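Local atomic coordinates of hypothetical protein AF2331 (Archaeoglobus fulgidus, PDB entry 2FDO), a protein that is of unknown function but forms an unusual interdigitated dimer with a new type of alpha + beta fold. Residues 26-31 with 59-64. Numbering follows the deposited sequence.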
loop_
_atom_site.group_PDB
_atom_site.type_symbol
_atom_site.label_atom_id
_atom_site.label_comp_id
_atom_site.label_asym_id
_atom_site.label_seq_id
_atom_site.Cartn_x
_atom_site.Cartn_y
_atom_site.Cartn_z
ATOM N N VAL A 26 8.743 -11.184 -5.342
ATOM C CA VAL A 26 8.639 -10.000 -6.201
ATOM C C VAL A 26 7.638 -9.074 -5.556
ATOM O O VAL A 26 6.916 -9.505 -4.670
ATOM C CB VAL A 26 8.203 -10.348 -7.622
ATOM C CG1 VAL A 26 9.393 -10.982 -8.382
ATOM C CG2 VAL A 26 7.007 -11.262 -7.607
ATOM N N VAL A 27 7.618 -7.802 -5.950
ATOM C CA VAL A 27 6.695 -6.848 -5.371
ATOM C C VAL A 27 5.649 -6.423 -6.442
ATOM O O VAL A 27 6.000 -5.876 -7.493
ATOM C CB VAL A 27 7.409 -5.600 -4.805
ATOM C CG1 VAL A 27 6.462 -4.846 -3.922
ATOM C CG2 VAL A 27 8.638 -5.973 -4.041
ATOM N N VAL A 28 4.381 -6.721 -6.186
ATOM C CA VAL A 28 3.291 -6.193 -6.955
ATOM C C VAL A 28 2.930 -4.835 -6.335
ATOM O O VAL A 28 2.730 -4.720 -5.103
ATOM C CB VAL A 28 2.101 -7.106 -6.853
ATOM C CG1 VAL A 28 0.840 -6.441 -7.446
ATOM C CG2 VAL A 28 2.410 -8.478 -7.490
ATOM N N VAL A 29 2.919 -3.811 -7.192
ATOM C CA VAL A 29 2.718 -2.428 -6.788
ATOM C C VAL A 29 1.440 -1.961 -7.465
ATOM O O VAL A 29 1.287 -2.145 -8.650
ATOM C CB VAL A 29 3.870 -1.534 -7.222
ATOM C CG1 VAL A 29 3.574 -0.065 -6.852
ATOM C CG2 VAL A 29 5.186 -2.001 -6.574
ATOM N N SER A 30 0.523 -1.357 -6.723
ATOM C CA SER A 30 -0.637 -0.797 -7.355
ATOM C C SER A 30 -0.749 0.656 -6.923
ATOM O O SER A 30 -0.702 0.977 -5.748
ATOM C CB SER A 30 -1.868 -1.539 -6.904
ATOM O OG SER A 30 -3.042 -0.714 -7.064
ATOM N N SER A 31 -0.925 1.546 -7.876
ATOM C CA SER A 31 -1.294 2.905 -7.543
ATOM C C SER A 31 -2.772 3.127 -7.898
ATOM O O SER A 31 -3.209 4.247 -7.979
ATOM C CB SER A 31 -0.380 3.868 -8.274
ATOM O OG SER A 31 -0.474 3.659 -9.686
ATOM N N ALA A 59 -6.143 -9.925 -10.404
ATOM C CA ALA A 59 -5.914 -11.221 -9.784
ATOM C C ALA A 59 -5.159 -12.182 -10.690
ATOM O O ALA A 59 -4.598 -13.132 -10.201
ATOM C CB ALA A 59 -7.249 -11.862 -9.361
ATOM N N ASP A 60 -5.184 -11.932 -12.003
ATOM C CA ASP A 60 -4.668 -12.851 -13.067
ATOM C C ASP A 60 -3.140 -13.054 -12.987
ATOM O O ASP A 60 -2.577 -13.899 -13.713
ATOM C CB ASP A 60 -4.990 -12.293 -14.453
ATOM C CG ASP A 60 -4.208 -10.990 -14.741
ATOM N N ILE A 61 -2.473 -12.257 -12.137
ATOM C CA ILE A 61 -1.024 -12.352 -11.971
ATOM C C ILE A 61 -0.670 -13.369 -10.895
ATOM O O ILE A 61 0.454 -13.847 -10.826
ATOM C CB ILE A 61 -0.360 -10.984 -11.759
ATOM C CG1 ILE A 61 -0.745 -10.330 -10.438
ATOM C CG2 ILE A 61 -0.684 -10.054 -12.923
ATOM C CD1 ILE A 61 -0.500 -8.838 -10.428
ATOM N N PHE A 62 -1.667 -13.728 -10.098
ATOM C CA PHE A 62 -1.502 -14.766 -9.112
ATOM C C PHE A 62 -1.987 -16.101 -9.606
ATOM O O PHE A 62 -3.065 -16.195 -10.134
ATOM C CB PHE A 62 -2.313 -14.421 -7.877
ATOM C CG PHE A 62 -1.891 -13.172 -7.242
ATOM C CD1 PHE A 62 -2.677 -12.021 -7.365
ATOM C CD2 PHE A 62 -0.691 -13.119 -6.538
ATOM C CE1 PHE A 62 -2.275 -10.816 -6.769
ATOM C CE2 PHE A 62 -0.282 -11.930 -5.935
ATOM C CZ PHE A 62 -1.061 -10.773 -6.055
ATOM N N ASP A 63 -1.174 -17.133 -9.448
ATOM C CA ASP A 63 -1.685 -18.495 -9.404
ATOM C C ASP A 63 -1.869 -18.762 -7.907
ATOM O O ASP A 63 -1.014 -19.361 -7.248
ATOM C CB ASP A 63 -0.703 -19.480 -10.050
ATOM N N ALA A 64 -2.964 -18.244 -7.369
ATOM C CA ALA A 64 -3.224 -18.247 -5.929
ATOM C C ALA A 64 -4.701 -17.930 -5.702
ATOM O O ALA A 64 -5.278 -17.087 -6.411
ATOM C CB ALA A 64 -2.359 -17.194 -5.229
#
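Val-28, in the early part of strand 25-41, faces the turn that carries Ile-61 and Phe-62, and the two backbones come no closer than 9.0 Å between the CA atoms of Val-28 and Ile-61. Residues 59-62 form a type I beta turn, closed by the hydrogen bond from Phe-62 N to Ala-59 O at 3.0 Å; the turn follows strand 48-58 and leads toward helix 66-71. Side chains alone bridge the gap. Val-28 and Ile-61 point at each other and meet tip to tip: CD1 of Ile-61 lies 4.1 Å from CG1 of Val-28 and 4.2 Å from its CG2, resting almost equally on both methyls. Ile-61 sends its CG1 branch between its own backbone N and carbonyl carbon (chi1 67°), and the extended continuation to CD1 (chi2 -160°) carries the end of the chain to the strand. Phe-62 joins with the far end of its ring, CZ standing 4.4 Å from Val-28 CG2. One ring face also receives Ile-61 CG1, 3.9 Å above the plane and offset toward the rim, so the two neighbours in the turn pack on each other as well as on the valine. Beyond this cluster, Phe-62 touches Phe-57, Ile-69 and Met-72, while residues 26-30 pair in an antiparallel ladder with a strand of the second subunit. The contact thus sets the turn against a strand whose sheet continues into that subunit. All three touching residues are buried and their contacts wholly apolar, so this small join, 102 Å² in all, probably owes what stability it gives to hydrophobic burial and loose van der Waals contact.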